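Local coordinates for protein response regulator (Caulobacter vibrioides, PDB 3N0R) that probably controls the general stress response as an anti-anti-sigma factor, joining a sigma-like helical domain to a phosphorylation-dependent receiver domain, at residues R35-A40 / S116-L121; V52-E57 / A82-S87; L122-G127 / Q263-K268. The protein carries 1 engineered substitution. All coordinates share one frame; numbering follows the deposited sequence. Where two conformers were deposited one is given.

Contact 1: residues R35-A40 / S116-L121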
ATOM      1  N   ARG A  35       7.954  -1.646   3.465  1.00 13.18           N
ATOM      2  CA  ARG A  35       8.004  -0.689   2.354  1.00 13.60           C
ATOM      3  C   ARG A  35       6.652  -0.603   1.645  1.00 12.83           C
ATOM      4  O   ARG A  35       6.198   0.488   1.333  1.00 13.30           O
ATOM      5  CB  ARG A  35       9.121  -1.004   1.351  1.00 13.37           C
ATOM      6  CG  ARG A  35      10.526  -0.888   1.932  1.00 14.04           C
ATOM      7  CD  ARG A  35      11.619  -1.087   0.867  1.00 15.30           C
ATOM      8  NE  ARG A  35      12.916  -1.201   1.535  1.00 15.98           N
ATOM      9  CZ  ARG A  35      13.582  -2.330   1.746  1.00 16.34           C
ATOM     10  NH1 ARG A  35      13.151  -3.487   1.258  1.00 17.07           N
ATOM     11  NH2 ARG A  35      14.710  -2.296   2.444  1.00 18.42           N
ATOM     12  N   ARG A  36       5.993  -1.739   1.414  1.00 12.94           N
ATOM     13  CA  ARG A  36       4.670  -1.720   0.806  1.00 13.01           C
ATOM     14  C   ARG A  36       3.705  -0.865   1.631  1.00 12.38           C
ATOM     15  O   ARG A  36       2.983  -0.008   1.101  1.00 13.15           O
ATOM     16  CB  ARG A  36       4.123  -3.139   0.642  1.00 14.21           C
ATOM     17  CG  ARG A  36       2.702  -3.177   0.092  1.00 16.40           C
ATOM     18  CD  ARG A  36       2.207  -4.593  -0.057  1.00 20.08           C
ATOM     19  NE  ARG A  36       2.164  -5.273   1.232  1.00 22.91           N
ATOM     20  CZ  ARG A  36       2.135  -6.592   1.366  1.00 26.52           C
ATOM     21  NH1 ARG A  36       2.149  -7.363   0.287  1.00 27.63           N
ATOM     22  NH2 ARG A  36       2.109  -7.132   2.577  1.00 28.01           N
ATOM     23  N   TYR A  37       3.696  -1.102   2.937  1.00 12.70           N
ATOM     24  CA  TYR A  37       2.864  -0.324   3.850  1.00 12.82           C
ATOM     25  C   TYR A  37       3.176   1.168   3.753  1.00 12.56           C
ATOM     26  O   TYR A  37       2.271   1.996   3.613  1.00 12.84           O
ATOM     27  CB  TYR A  37       3.096  -0.824   5.282  1.00 13.29           C
ATOM     28  CG  TYR A  37       2.435  -0.014   6.380  1.00 13.70           C
ATOM     29  CD1 TYR A  37       1.053  -0.003   6.543  1.00 14.13           C
ATOM     30  CD2 TYR A  37       3.201   0.708   7.283  1.00 15.30           C
ATOM     31  CE1 TYR A  37       0.458   0.706   7.570  1.00 14.13           C
ATOM     32  CE2 TYR A  37       2.611   1.434   8.311  1.00 15.77           C
ATOM     33  CZ  TYR A  37       1.238   1.421   8.451  1.00 14.58           C
ATOM     34  OH  TYR A  37       0.628   2.115   9.464  1.00 16.19           O
ATOM     35  N   ALA A  38       4.456   1.515   3.863  1.00 13.12           N
ATOM     36  CA  ALA A  38       4.862   2.913   3.926  1.00 13.14           C
ATOM     37  C   ALA A  38       4.548   3.643   2.625  1.00 12.70           C
ATOM     38  O   ALA A  38       4.149   4.809   2.644  1.00 13.28           O
ATOM     39  CB  ALA A  38       6.340   3.022   4.277  1.00 13.99           C
ATOM     40  N   ARG A  39       4.752   2.969   1.498  1.00 12.34           N
ATOM     41  CA  ARG A  39       4.402   3.547   0.205  1.00 13.79           C
ATOM     42  C   ARG A  39       2.901   3.779   0.092  1.00 13.15           C
ATOM     43  O   ARG A  39       2.470   4.822  -0.382  1.00 13.77           O
ATOM     44  CB  ARG A  39       4.851   2.635  -0.937  1.00 14.22           C
ATOM     45  CG  ARG A  39       6.347   2.506  -1.091  1.00 14.29           C
ATOM     46  CD  ARG A  39       6.686   1.618  -2.268  1.00 15.06           C
ATOM     47  NE  ARG A  39       8.080   1.201  -2.236  1.00 15.28           N
ATOM     48  CZ  ARG A  39       8.613   0.321  -3.070  1.00 14.25           C
ATOM     49  NH1 ARG A  39       7.892  -0.212  -4.059  1.00 15.64           N
ATOM     50  NH2 ARG A  39       9.876  -0.033  -2.906  1.00 15.94           N
ATOM     51  N   ALA A  40       2.094   2.796   0.500  1.00 13.35           N
ATOM     52  CA  ALA A  40       0.644   2.938   0.414  1.00 13.98           C
ATOM     53  C   ALA A  40       0.120   4.021   1.347  1.00 13.80           C
ATOM     54  O   ALA A  40      -0.842   4.716   1.015  1.00 14.32           O
ATOM     55  CB  ALA A  40      -0.046   1.606   0.695  1.00 14.90           C
ATOM     56  N   SER A 116      -6.723   6.454  11.861  1.00 16.78           N
ATOM     57  CA  SER A 116      -7.744   5.557  11.319  1.00 15.82           C
ATOM     58  C   SER A 116      -7.227   4.823  10.084  1.00 14.89           C
ATOM     59  O   SER A 116      -7.435   3.618   9.924  1.00 15.36           O
ATOM     60  CB  SER A 116      -9.011   6.334  10.972  1.00 16.96           C
ATOM     61  OG  SER A 116      -8.704   7.413  10.108  1.00 17.94           O
ATOM     62  N   ARG A 117      -6.553   5.555   9.206  1.00 15.42           N
ATOM     63  CA  ARG A 117      -6.050   4.959   7.976  1.00 15.25           C
ATOM     64  C   ARG A 117      -4.890   4.000   8.242  1.00 14.15           C
ATOM     65  O   ARG A 117      -4.781   2.954   7.595  1.00 14.71           O
ATOM     66  CB  ARG A 117      -5.632   6.039   6.985  1.00 16.59           C
ATOM     67  CG  ARG A 117      -5.439   5.523   5.581  1.00 17.13           C
ATOM     68  CD  ARG A 117      -6.718   4.923   4.982  1.00 17.84           C
ATOM     69  NE  ARG A 117      -7.844   5.855   4.982  1.00 19.08           N
ATOM     70  CZ  ARG A 117      -8.351   6.444   3.897  1.00 19.42           C
ATOM     71  NH1 ARG A 117      -7.845   6.207   2.690  1.00 20.20           N
ATOM     72  NH2 ARG A 117      -9.385   7.267   4.022  1.00 20.74           N
ATOM     73  N   GLN A 118      -4.050   4.332   9.217  1.00 13.92           N
ATOM     74  CA  GLN A 118      -3.002   3.420   9.643  1.00 13.64           C
ATOM     75  C   GLN A 118      -3.614   2.102  10.116  1.00 13.51           C
ATOM     76  O   GLN A 118      -3.174   1.037   9.710  1.00 13.87           O
ATOM     77  CB  GLN A 118      -2.188   4.045  10.774  1.00 14.22           C
ATOM     78  CG  GLN A 118      -1.464   5.315  10.390  1.00 14.88           C
ATOM     79  CD  GLN A 118      -0.999   6.074  11.608  1.00 15.00           C
ATOM     80  OE1 GLN A 118      -0.632   5.472  12.613  1.00 15.68           O
ATOM     81  NE2 GLN A 118      -1.024   7.400  11.536  1.00 16.00           N
ATOM     82  N   ALA A 119      -4.623   2.177  10.980  1.00 13.84           N
ATOM     83  CA  ALA A 119      -5.246   0.972  11.522  1.00 14.31           C
ATOM     84  C   ALA A 119      -5.831   0.108  10.402  1.00 14.01           C
ATOM     85  O   ALA A 119      -5.689  -1.119  10.390  1.00 14.53           O
ATOM     86  CB  ALA A 119      -6.322   1.326  12.536  1.00 15.23           C
ATOM     87  N   PHE A 120      -6.486   0.757   9.449  1.00 14.60           N
ATOM     88  CA  PHE A 120      -7.053   0.045   8.330  1.00 15.15           C
ATOM     89  C   PHE A 120      -5.981  -0.609   7.461  1.00 13.78           C
ATOM     90  O   PHE A 120      -6.099  -1.773   7.091  1.00 14.53           O
ATOM     91  CB  PHE A 120      -7.909   0.985   7.484  1.00 16.41           C
ATOM     92  CG  PHE A 120      -8.577   0.296   6.351  1.00 17.67           C
ATOM     93  CD1 PHE A 120      -9.750  -0.425   6.553  1.00 20.52           C
ATOM     94  CD2 PHE A 120      -8.021   0.326   5.084  1.00 21.59           C
ATOM     95  CE1 PHE A 120     -10.355  -1.091   5.512  1.00 23.91           C
ATOM     96  CE2 PHE A 120      -8.626  -0.342   4.041  1.00 24.05           C
ATOM     97  CZ  PHE A 120      -9.793  -1.047   4.260  1.00 24.23           C
ATOM     98  N   LEU A 121      -4.921   0.121   7.135  1.00 13.54           N
ATOM     99  CA  LEU A 121      -3.876  -0.496   6.325  1.00 14.30           C
ATOM    100  C   LEU A 121      -3.138  -1.622   7.062  1.00 13.50           C
ATOM    101  O   LEU A 121      -2.798  -2.645   6.456  1.00 14.50           O
ATOM    102  CB  LEU A 121      -2.886   0.536   5.797  1.00 15.34           C
ATOM    103  CG  LEU A 121      -3.460   1.549   4.803  1.00 16.56           C
ATOM    104  CD1 LEU A 121      -2.333   2.435   4.284  1.00 18.12           C
ATOM    105  CD2 LEU A 121      -4.190   0.878   3.643  1.00 17.66           C
TER
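Gln118 meets the phenol end of Tyr37 through its aliphatic stem: CB of Gln118 lies 3.7 Å from OH of Tyr37, with CG slightly farther away. The contact is van der Waals; Tyr37 OH is hydrogen-bonded to His81 NE2, and Gln118 NE2 has its polar partner at Ala113. The amide stands nearly upright to the ring, the planes 82° apart; backbone O of Gln118 lies beside the ring edge, near its plane. One turn later Leu121 takes over the same ring. Its CB, on a bond aimed at helix 31-42, abuts the edge of the phenol, 3.8 Å from CE1 of Tyr37 and 4.0 Å from CD1 of Tyr37. The tyrosine reaches this place because its ring is swung opposite the backbone N (chi1 173°), which carries the far end of the side chain across to the other helix. The leucine branch then runs past the ring toward the next turn of helix 31-42, where CD1 of Leu121 is 4.1 Å from backbone C of Ala40 and 4.3 Å from CB of Ala40. Tyr37 and Ala40 on one helix thus meet Gln118 and Leu121 on the other, without a hydrogen bond across the seam. The two helical segments run roughly antiparallel, their axes 11.0 Å apart at closest approach; the CA atoms come nearest at Tyr37 and Leu121, 7.2 Å. All four touching residues are buried, and the seam joins the sigma2 part of the sigma-like region to the part that follows it. Behind 31-42 lies helix 45-60, reached by Ala38 through Val52; helix 141-156 packs behind 116-121 against Ala119 and Phe120, while helix 264-277 of the receiver touches Leu121 through Ala269 and Gln273.

Contact 2: residues V52-E57 / A82-S87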
ATOM      1  N   VAL A  52      11.364   3.810   5.794  1.00 12.95           N
ATOM      2  CA  VAL A  52      11.784   2.481   6.195  1.00 13.15           C
ATOM      3  C   VAL A  52      13.309   2.406   6.387  1.00 13.49           C
ATOM      4  O   VAL A  52      13.794   1.823   7.361  1.00 13.81           O
ATOM      5  CB  VAL A  52      11.310   1.416   5.191  1.00 13.45           C
ATOM      6  CG1 VAL A  52      11.964   0.067   5.483  1.00 14.06           C
ATOM      7  CG2 VAL A  52       9.799   1.311   5.221  1.00 13.92           C
ATOM      8  N   ARG A  53      14.070   2.993   5.467  1.00 13.43           N
ATOM      9  CA  ARG A  53      15.522   2.959   5.566  0.54 14.57           C
ATOM     10  C   ARG A  53      16.000   3.604   6.871  1.00 14.24           C
ATOM     11  O   ARG A  53      16.906   3.088   7.534  1.00 15.22           O
ATOM     12  CB  ARG A  53      16.158   3.643   4.355  0.54 16.27           C
ATOM     13  CG  ARG A  53      17.664   3.455   4.268  0.54 18.88           C
ATOM     14  CD  ARG A  53      18.218   4.018   2.970  0.54 22.76           C
ATOM     15  NE  ARG A  53      18.011   5.461   2.854  0.54 26.20           N
ATOM     16  CZ  ARG A  53      18.830   6.374   3.370  0.54 28.78           C
ATOM     17  NH1 ARG A  53      19.906   5.997   4.046  0.54 30.38           N
ATOM     18  NH2 ARG A  53      18.572   7.667   3.212  0.54 29.18           N
ATOM     19  N   VAL A  54      15.389   4.725   7.243  1.00 14.15           N
ATOM     20  CA  VAL A  54      15.746   5.407   8.481  1.00 15.02           C
ATOM     21  C   VAL A  54      15.478   4.506   9.689  1.00 14.94           C
ATOM     22  O   VAL A  54      16.317   4.403  10.595  1.00 16.02           O
ATOM     23  CB  VAL A  54      14.976   6.729   8.617  1.00 15.96           C
ATOM     24  CG1 VAL A  54      15.094   7.279  10.045  1.00 17.33           C
ATOM     25  CG2 VAL A  54      15.481   7.742   7.577  1.00 17.51           C
ATOM     26  N   ALA A  55      14.317   3.846   9.714  1.00 14.35           N
ATOM     27  CA  ALA A  55      14.000   2.943  10.824  1.00 15.06           C
ATOM     28  C   ALA A  55      15.004   1.783  10.900  1.00 14.59           C
ATOM     29  O   ALA A  55      15.470   1.414  11.987  1.00 15.99           O
ATOM     30  CB  ALA A  55      12.581   2.412  10.686  1.00 16.18           C
ATOM     31  N   LEU A  56      15.331   1.201   9.748  1.00 14.88           N
ATOM     32  CA  LEU A  56      16.301   0.109   9.689  1.00 15.60           C
ATOM     33  C   LEU A  56      17.657   0.539  10.245  1.00 15.86           C
ATOM     34  O   LEU A  56      18.252  -0.156  11.070  1.00 16.94           O
ATOM     35  CB  LEU A  56      16.455  -0.391   8.253  1.00 16.07           C
ATOM     36  CG  LEU A  56      17.568  -1.421   8.013  1.00 17.28           C
ATOM     37  CD1 LEU A  56      17.336  -2.677   8.846  1.00 19.08           C
ATOM     38  CD2 LEU A  56      17.668  -1.745   6.526  1.00 18.46           C
ATOM     39  N   GLU A  57      18.147   1.686   9.786  1.00 15.94           N
ATOM     40  CA  GLU A  57      19.458   2.157  10.224  1.00 17.29           C
ATOM     41  C   GLU A  57      19.477   2.462  11.723  1.00 16.71           C
ATOM     42  O   GLU A  57      20.476   2.196  12.400  1.00 17.92           O
ATOM     43  CB  GLU A  57      19.914   3.371   9.414  1.00 18.80           C
ATOM     44  CG  GLU A  57      20.115   3.088   7.930  1.00 21.57           C
ATOM     45  CD  GLU A  57      21.466   2.497   7.592  1.00 27.03           C
ATOM     46  OE1 GLU A  57      22.269   2.229   8.513  1.00 29.29           O
ATOM     47  OE2 GLU A  57      21.721   2.302   6.384  1.00 30.15           O
ATOM     48  N   ALA A  82       6.800   4.707  16.070  1.00 14.01           N
ATOM     49  CA  ALA A  82       7.428   5.599  17.051  1.00 14.96           C
ATOM     50  C   ALA A  82       8.215   6.713  16.356  1.00 14.23           C
ATOM     51  O   ALA A  82       8.172   7.877  16.769  1.00 14.96           O
ATOM     52  CB  ALA A  82       8.345   4.806  17.991  1.00 16.07           C
ATOM     53  N   ILE A  83       8.943   6.349  15.303  1.00 13.48           N
ATOM     54  CA  ILE A  83       9.758   7.318  14.586  1.00 13.90           C
ATOM     55  C   ILE A  83       8.905   8.298  13.783  1.00 13.67           C
ATOM     56  O   ILE A  83       9.131   9.504  13.857  1.00 15.08           O
ATOM     57  CB  ILE A  83      10.784   6.631  13.659  1.00 14.05           C
ATOM     58  CG1 ILE A  83      11.789   5.825  14.493  1.00 15.52           C
ATOM     59  CG2 ILE A  83      11.504   7.654  12.799  1.00 14.71           C
ATOM     60  CD1 ILE A  83      12.676   4.888  13.675  1.00 16.68           C
ATOM     61  N   TRP A  84       7.920   7.783  13.041  1.00 13.20           N
ATOM     62  CA  TRP A  84       7.251   8.575  12.010  1.00 13.33           C
ATOM     63  C   TRP A  84       5.824   9.016  12.303  1.00 13.71           C
ATOM     64  O   TRP A  84       5.376  10.012  11.734  1.00 15.00           O
ATOM     65  CB  TRP A  84       7.277   7.833  10.660  1.00 13.62           C
ATOM     66  CG  TRP A  84       8.661   7.614  10.137  1.00 13.28           C
ATOM     67  CD1 TRP A  84       9.349   6.431  10.083  1.00 13.88           C
ATOM     68  CD2 TRP A  84       9.535   8.616   9.615  1.00 13.72           C
ATOM     69  NE1 TRP A  84      10.605   6.648   9.565  1.00 14.28           N
ATOM     70  CE2 TRP A  84      10.743   7.983   9.271  1.00 14.00           C
ATOM     71  CE3 TRP A  84       9.412   9.995   9.414  1.00 15.03           C
ATOM     72  CZ2 TRP A  84      11.824   8.684   8.726  1.00 15.28           C
ATOM     73  CZ3 TRP A  84      10.485  10.690   8.881  1.00 15.38           C
ATOM     74  CH2 TRP A  84      11.675  10.036   8.544  1.00 15.49           C
ATOM     75  N   LEU A  85       5.115   8.282  13.161  1.00 13.20           N
ATOM     76  CA  LEU A  85       3.658   8.406  13.211  1.00 14.71           C
ATOM     77  C   LEU A  85       3.116   8.626  14.622  1.00 15.23           C
ATOM     78  O   LEU A  85       1.952   8.322  14.906  1.00 18.34           O
ATOM     79  CB  LEU A  85       3.001   7.171  12.578  1.00 14.90           C
ATOM     80  CG  LEU A  85       3.286   6.976  11.091  1.00 15.55           C
ATOM     81  CD1 LEU A  85       2.818   5.595  10.634  1.00 16.90           C
ATOM     82  CD2 LEU A  85       2.619   8.080  10.268  1.00 16.97           C
ATOM     83  N   SER A  86       3.926   9.189  15.505  1.00 14.82           N
ATOM     84  CA  SER A  86       3.489   9.363  16.886  1.00 17.21           C
ATOM     85  C   SER A  86       3.223  10.811  17.271  1.00 19.51           C
ATOM     86  O   SER A  86       2.963  11.098  18.435  1.00 22.84           O
ATOM     87  CB  SER A  86       4.492   8.706  17.835  1.00 19.95           C
ATOM     88  OG  SER A  86       4.467   7.302  17.655  1.00 21.18           O
ATOM     89  N   SER A  87       3.270  11.727  16.307  1.00 18.94           N
ATOM     90  CA  SER A  87       2.999  13.124  16.617  1.00 21.73           C
ATOM     91  C   SER A  87       1.623  13.279  17.250  1.00 26.36           C
ATOM     92  O   SER A  87       0.642  12.716  16.763  1.00 29.14           O
ATOM     93  CB  SER A  87       3.126  13.993  15.368  1.00 21.59           C
ATOM     94  OG  SER A  87       4.472  14.016  14.945  1.00 21.51           O
TER
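Val54 sets its branch point against the benzene rim of Trp84. CB of Val54 is 3.7 Å from CZ2 of Trp84, and both methyls fork around that same carbon, CG1 of Val54 at 3.8 Å and CG2 of Val54 at 3.9 Å from CZ2. The valine approaches in the plane of the indole, so it meets the edge and leaves the faces to other groups: CG2 of Ile83, the preceding residue, sits over one of them, near the rim and 3.5 Å above the plane. Beside this pair, Ile83 reaches over with its terminal methyl: CD1 lies 3.7 Å from CA of Ala55 and 3.9 Å from CB of Ala55, resting on the helix backbone where the alanine keeps it accessible. That reach comes from an extended isoleucine chain, chi2 169°. No hydrogen bond crosses between the segments; the contact is wholly apolar.

A second shell fixes the indole. The pyrrole N-H, NE1, is hydrogen-bonded to backbone O of Tyr51, one residue before 52-57, and the ring of Tyr51 stacks with the indole; together they hold the tryptophan's rotation relative to helix 45-60. Phe80, a turn earlier on the tryptophan's own helix, brings its ring against the indole at an inclined angle. Leu64 touches Ile83 and Leu99 touches Trp84 from loops. Just beyond, Leu85 leaves helical geometry, and Ser86 OG bonds back to O of His81. This is aromatic and aliphatic packing between helices 45-60 and 72-84, in keeping with the all-helical sigma2-like fold of PhyR.

Contact 3: residues L122-G127 / Q263-K268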
ATOM      1  N   LEU A 122      -2.892  -1.454   8.359  1.00 14.04           N
ATOM      2  CA  LEU A 122      -2.191  -2.490   9.115  1.00 14.23           C
ATOM      3  C   LEU A 122      -2.956  -3.810   9.066  1.00 14.09           C
ATOM      4  O   LEU A 122      -2.357  -4.877   8.982  1.00 14.82           O
ATOM      5  CB  LEU A 122      -1.997  -2.049  10.572  1.00 13.94           C
ATOM      6  CG  LEU A 122      -0.928  -0.974  10.789  1.00 13.88           C
ATOM      7  CD1 LEU A 122      -1.004  -0.416  12.196  1.00 14.78           C
ATOM      8  CD2 LEU A 122       0.480  -1.497  10.483  1.00 14.78           C
ATOM      9  N   THR A 123      -4.280  -3.733   9.132  1.00 14.02           N
ATOM     10  CA  THR A 123      -5.110  -4.930   9.135  1.00 14.73           C
ATOM     11  C   THR A 123      -5.431  -5.413   7.720  1.00 15.10           C
ATOM     12  O   THR A 123      -5.100  -6.546   7.356  1.00 16.78           O
ATOM     13  CB  THR A 123      -6.384  -4.735   9.990  1.00 15.20           C
ATOM     14  OG1 THR A 123      -7.098  -3.569   9.559  1.00 15.40           O
ATOM     15  CG2 THR A 123      -6.019  -4.611  11.476  1.00 16.79           C
ATOM     16  N   ALA A 124      -6.041  -4.555   6.906  1.00 15.08           N
ATOM     17  CA  ALA A 124      -6.479  -4.953   5.564  1.00 15.53           C
ATOM     18  C   ALA A 124      -5.338  -5.157   4.557  1.00 15.33           C
ATOM     19  O   ALA A 124      -5.368  -6.094   3.765  1.00 16.94           O
ATOM     20  CB  ALA A 124      -7.498  -3.953   5.023  1.00 16.69           C
ATOM     21  N   LEU A 125      -4.354  -4.264   4.550  1.00 15.25           N
ATOM     22  CA  LEU A 125      -3.244  -4.384   3.605  1.00 15.65           C
ATOM     23  C   LEU A 125      -2.158  -5.328   4.109  1.00 15.56           C
ATOM     24  O   LEU A 125      -1.674  -6.175   3.363  1.00 17.56           O
ATOM     25  CB  LEU A 125      -2.648  -3.011   3.275  1.00 15.97           C
ATOM     26  CG  LEU A 125      -1.585  -3.010   2.171  1.00 17.11           C
ATOM     27  CD1 LEU A 125      -2.192  -3.370   0.818  1.00 21.01           C
ATOM     28  CD2 LEU A 125      -0.914  -1.657   2.112  1.00 17.44           C
ATOM     29  N   GLU A 126      -1.787  -5.184   5.378  1.00 14.64           N
ATOM     30  CA  GLU A 126      -0.637  -5.901   5.906  1.00 15.86           C
ATOM     31  C   GLU A 126      -0.992  -7.205   6.616  1.00 16.10           C
ATOM     32  O   GLU A 126      -0.114  -8.012   6.906  1.00 17.37           O
ATOM     33  CB  GLU A 126       0.175  -4.986   6.821  1.00 18.09           C
ATOM     34  CG  GLU A 126       0.743  -3.783   6.065  1.00 22.81           C
ATOM     35  CD  GLU A 126       1.633  -4.198   4.908  1.00 25.23           C
ATOM     36  OE1 GLU A 126       2.546  -5.010   5.151  1.00 28.67           O
ATOM     37  OE2 GLU A 126       1.433  -3.724   3.756  1.00 26.47           O
ATOM     38  N   GLY A 127      -2.275  -7.419   6.892  1.00 15.45           N
ATOM     39  CA  GLY A 127      -2.728  -8.665   7.483  1.00 15.99           C
ATOM     40  C   GLY A 127      -2.467  -8.847   8.966  1.00 15.77           C
ATOM     41  O   GLY A 127      -2.543  -9.967   9.465  1.00 18.74           O
ATOM     42  N   GLN A 263      -6.102 -11.733  -1.939  1.00 25.50           N
ATOM     43  CA  GLN A 263      -6.850 -11.685  -0.694  1.00 27.51           C
ATOM     44  C   GLN A 263      -7.674 -10.418  -0.793  1.00 25.44           C
ATOM     45  O   GLN A 263      -7.111  -9.338  -0.924  1.00 25.05           O
ATOM     46  CB  GLN A 263      -5.913 -11.612   0.508  1.00 31.23           C
ATOM     47  CG  GLN A 263      -5.261 -12.936   0.853  1.00 35.62           C
ATOM     48  CD  GLN A 263      -4.457 -12.865   2.133  1.00 39.14           C
ATOM     49  OE1 GLN A 263      -3.495 -12.103   2.235  1.00 40.34           O
ATOM     50  NE2 GLN A 263      -4.854 -13.656   3.126  1.00 40.69           N
ATOM     51  N   PRO A 264      -9.009 -10.546  -0.755  1.00 25.16           N
ATOM     52  CA  PRO A 264      -9.909  -9.418  -1.032  1.00 24.86           C
ATOM     53  C   PRO A 264      -9.618  -8.136  -0.252  1.00 22.41           C
ATOM     54  O   PRO A 264      -9.686  -7.063  -0.842  1.00 22.00           O
ATOM     55  CB  PRO A 264     -11.288  -9.971  -0.664  1.00 26.75           C
ATOM     56  CG  PRO A 264     -11.168 -11.431  -0.910  1.00 28.15           C
ATOM     57  CD  PRO A 264      -9.757 -11.796  -0.525  1.00 27.02           C
ATOM     58  N   GLU A 265      -9.313  -8.229   1.038  1.00 21.02           N
ATOM     59  CA  GLU A 265      -9.122  -7.013   1.818  1.00 20.15           C
ATOM     60  C   GLU A 265      -7.906  -6.222   1.359  1.00 18.09           C
ATOM     61  O   GLU A 265      -7.885  -5.000   1.480  1.00 18.01           O
ATOM     62  CB  GLU A 265      -9.040  -7.317   3.315  1.00 22.46           C
ATOM     63  CG  GLU A 265     -10.384  -7.662   3.952  1.00 27.73           C
ATOM     64  CD  GLU A 265     -11.310  -6.453   4.065  1.00 33.15           C
ATOM     65  OE1 GLU A 265     -11.087  -5.612   4.964  1.00 35.54           O
ATOM     66  OE2 GLU A 265     -12.265  -6.345   3.261  1.00 35.53           O
ATOM     67  N   THR A 266      -6.894  -6.906   0.820  1.00 18.06           N
ATOM     68  CA  THR A 266      -5.710  -6.202   0.334  1.00 17.77           C
ATOM     69  C   THR A 266      -6.021  -5.407  -0.928  1.00 17.72           C
ATOM     70  O   THR A 266      -5.437  -4.355  -1.153  1.00 17.34           O
ATOM     71  CB  THR A 266      -4.523  -7.146   0.053  1.00 19.13           C
ATOM     72  OG1 THR A 266      -4.785  -7.948  -1.107  1.00 21.76           O
ATOM     73  CG2 THR A 266      -4.232  -8.022   1.265  1.00 20.75           C
ATOM     74  N   VAL A 267      -6.947  -5.911  -1.739  1.00 18.10           N
ATOM     75  CA  VAL A 267      -7.373  -5.202  -2.938  1.00 17.53           C
ATOM     76  C   VAL A 267      -8.188  -3.963  -2.565  1.00 17.23           C
ATOM     77  O   VAL A 267      -7.985  -2.882  -3.130  1.00 17.49           O
ATOM     78  CB  VAL A 267      -8.163  -6.131  -3.858  1.00 19.17           C
ATOM     79  CG1 VAL A 267      -8.720  -5.361  -5.047  1.00 20.22           C
ATOM     80  CG2 VAL A 267      -7.262  -7.264  -4.325  1.00 20.25           C
ATOM     81  N   LYS A 268      -9.108  -4.112  -1.617  1.00 16.84           N
ATOM     82  CA  LYS A 268      -9.854  -2.963  -1.110  0.75 17.28           C
ATOM     83  C   LYS A 268      -8.897  -1.890  -0.608  1.00 16.23           C
ATOM     84  O   LYS A 268      -9.076  -0.705  -0.886  1.00 16.44           O
ATOM     85  CB  LYS A 268     -10.817  -3.355   0.018  0.75 18.92           C
ATOM     86  CG  LYS A 268     -11.438  -2.140   0.714  0.75 20.90           C
ATOM     87  CD  LYS A 268     -12.442  -2.519   1.803  0.75 23.77           C
ATOM     88  CE  LYS A 268     -13.780  -2.938   1.212  0.75 24.67           C
ATOM     89  NZ  LYS A 268     -14.919  -2.599   2.110  0.75 24.66           N
TER
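Thr266, turned so that its hydroxyl lies between backbone N and carbonyl carbon (chi1 71°), points its methyl at the sigma-like helix: CG2 of Thr266 is 3.4 Å from O of Ala124 and 3.8 Å from O of Leu125. The same rotation lets OG1 bond O of Gln263, the N-cap residue, at 2.7 Å in the carbonyl plane, which pins the methyl's direction. CB of Ala124 lies 3.7 Å from backbone O of Glu265; Glu265 also bends at chi2 (-71°), leaving OE1 4.0 Å from that CB. Backbones come very close here, with CA atoms of Leu125 and Thr266 4.5 Å apart. O of Ala124 lies 3.4 Å from CA of Thr266, a bent and at best weak CA-H...O contact (124° at H). Helix 264-277 is the final helix of the receiver, whose five-stranded parallel sheet has strand order 2-1-3-4-5; the contact therefore spans the receiver/sigma-like interface, at a wider pi-type turn near the end of helix 115-125. Leu125 directs CB away, yet its CD1 comes back to 3.9 Å from O of Thr266. Val267 packs into the receiver, on Ile176 and Leu179 of helix 170-182. Lys268 NZ instead crosses to Asp156, ending helix 141-156, in a salt bridge.

In the fold
Helix 115-125 serves both contact 1 and contact 3, whose centres are 10 Å apart: it lies between helix 31-42 and the receiver helix 264-277 and meets both along its length. The two contacts also meet directly, through a salt bridge from NE of Arg36 to OE2 of Glu126 and through Leu122 packing on the Tyr37 ring. Contact 2, nested along the chain inside the loop closed by contact 1, lies 13 Å from it between centres; Val52 and Leu85 connect them by packing. Centres of contacts 2 and 3 are about 22 Å apart, nearest atoms about 7 Å. Asp212, the predicted phosphorylation site, is unmodified here and belongs to the receiver, the domain that contact 3 joins to the sigma-like helices.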